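Local coordinates for tautomerase (PDB 6VVW), which is a trimeric member of the tautomerase family, related to MIF, at residues T25-I28 against E29-N33. Residues are numbered along the deposited sequence; the frame is centred on the assembly and turned at random.
Sequences TKVI and EQTLN
The carboxylate of E29 meets K26 through OE1, which lies 3.1 Å from K26 CA and 3.4 Å from K26 CD. K26 CA and T25 O both stand on one side of the carboxylate plane, tilted from it. The side-chain amide of Q30 also has its helix neighbours on one side. K26 O lies obliquely on that side, displaced from the amide, and V27 CG2 is 3.9 Å from Q30 OE1. These contacts belong to the C-terminal part of helix 16-30. That helix links strands 3-8 and 40-43 in a beta-alpha-beta unit of the MIF-like fold.

Backbone bonds of the i to i+4 kind hold the turn. E29 N bonds to T25 O and Q30 N to K26 O, both at 3.0 Å. K26 and E29 have opposite charges but form no salt bridge. K26 NZ stays 5.1 Å from E29 OE1, so any attraction is probably modest. The aliphatic part of K26 makes the contact instead. Its CG is anti to the backbone N (chi1 -162°), and the chain bends at chi2 to run past E29 OE1.

V27 and I28 face other parts of the chain. V27 packs on I84 and T87 of helix 74-92, while I28 packs on I41 of strand 40-43. The T31 hydroxyl turns back toward V27 O and I28 O. Which one takes its proton is not settled. T31 OG1 is modelled 2.3 Å from V27 O, too short to be taken at face value, so the exact place of T31 is doubtful. The K26 contact is sounder, with K26 CG 3.4 Å from E29 OE1.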
loop_
_atom_site.group_PDB
_atom_site.type_symbol
_atom_site.label_atom_id
_atom_site.label_comp_id
_atom_site.label_asym_id
_atom_site.label_seq_id
_atom_site.Cartn_x
_atom_site.Cartn_y
_atom_site.Cartn_z
ATOM N N THR A 25 15.734 -1.372 -9.712
ATOM C CA THR A 25 15.303 -1.806 -11.031
ATOM C C THR A 25 16.245 -2.864 -11.587
ATOM O O THR A 25 15.821 -3.970 -11.944
ATOM C CB THR A 25 15.228 -0.604 -11.964
ATOM O OG1 THR A 25 14.318 0.356 -11.425
ATOM C CG2 THR A 25 14.728 -1.032 -13.300
ATOM N N LYS A 26 17.542 -2.556 -11.632
ATOM C CA LYS A 26 18.496 -3.491 -12.222
ATOM C C LYS A 26 18.487 -4.845 -11.514
ATOM O O LYS A 26 18.772 -5.878 -12.137
ATOM C CB LYS A 26 19.894 -2.873 -12.200
ATOM C CG LYS A 26 20.890 -3.529 -13.140
ATOM C CD LYS A 26 21.059 -2.774 -14.459
ATOM C CE LYS A 26 22.343 -3.249 -15.172
ATOM N NZ LYS A 26 22.691 -2.494 -16.419
ATOM N N VAL A 27 18.149 -4.862 -10.223
ATOM C CA VAL A 27 18.057 -6.106 -9.470
ATOM C C VAL A 27 16.706 -6.762 -9.701
ATOM O O VAL A 27 16.590 -7.995 -9.597
ATOM C CB VAL A 27 18.310 -5.854 -7.969
ATOM C CG1 VAL A 27 17.611 -6.871 -7.092
ATOM C CG2 VAL A 27 19.782 -5.890 -7.659
ATOM N N ILE A 28 15.687 -5.980 -10.064
ATOM C CA ILE A 28 14.397 -6.586 -10.353
ATOM C C ILE A 28 14.436 -7.307 -11.695
ATOM O O ILE A 28 13.881 -8.402 -11.834
ATOM C CB ILE A 28 13.275 -5.549 -10.279
ATOM C CG1 ILE A 28 13.051 -5.179 -8.823
ATOM C CG2 ILE A 28 12.020 -6.160 -10.767
ATOM C CD1 ILE A 28 11.854 -4.361 -8.600
ATOM N N GLU A 29 15.119 -6.743 -12.691
ATOM C CA GLU A 29 15.466 -7.557 -13.847
ATOM C C GLU A 29 16.324 -8.736 -13.419
ATOM O O GLU A 29 16.000 -9.898 -13.681
ATOM C CB GLU A 29 16.250 -6.768 -14.882
ATOM C CG GLU A 29 16.002 -5.310 -15.016
ATOM C CD GLU A 29 17.191 -4.664 -15.699
ATOM O OE1 GLU A 29 18.272 -4.639 -15.077
ATOM O OE2 GLU A 29 17.067 -4.258 -16.885
ATOM N N GLN A 30 17.442 -8.444 -12.757
ATOM C CA GLN A 30 18.423 -9.454 -12.385
ATOM C C GLN A 30 17.792 -10.600 -11.612
ATOM O O GLN A 30 18.426 -11.641 -11.401
ATOM C CB GLN A 30 19.539 -8.819 -11.556
ATOM C CG GLN A 30 20.739 -8.368 -12.359
ATOM C CD GLN A 30 21.916 -8.080 -11.475
ATOM O OE1 GLN A 30 21.787 -8.008 -10.257
ATOM N NE2 GLN A 30 23.084 -7.942 -12.074
ATOM N N THR A 31 16.544 -10.411 -11.187
ATOM C CA THR A 31 15.769 -11.391 -10.429
ATOM C C THR A 31 14.713 -12.071 -11.288
ATOM O O THR A 31 13.572 -12.239 -10.854
ATOM C CB THR A 31 15.125 -10.714 -9.234
ATOM O OG1 THR A 31 14.718 -9.399 -9.638
ATOM C CG2 THR A 31 16.122 -10.635 -8.069
ATOM N N LEU A 32 15.087 -12.414 -12.529
ATOM C CA LEU A 32 14.322 -13.213 -13.486
ATOM C C LEU A 32 12.942 -12.651 -13.812
ATOM O O LEU A 32 12.231 -12.137 -12.941
ATOM C CB LEU A 32 14.197 -14.661 -12.988
ATOM C CG LEU A 32 15.342 -15.631 -13.322
ATOM C CD1 LEU A 32 15.588 -16.634 -12.184
ATOM C CD2 LEU A 32 15.104 -16.373 -14.628
ATOM N N ASN A 33 12.558 -12.775 -15.084
ATOM C CA ASN A 33 11.305 -12.268 -15.644
ATOM C C ASN A 33 11.202 -10.757 -15.525
ATOM O O ASN A 33 11.998 -10.121 -14.825
ATOM C CB ASN A 33 10.077 -12.895 -14.980
ATOM C CG ASN A 33 9.870 -14.329 -15.368
ATOM O OD1 ASN A 33 9.644 -14.651 -16.542
ATOM N ND2 ASN A 33 9.919 -15.212 -14.374
#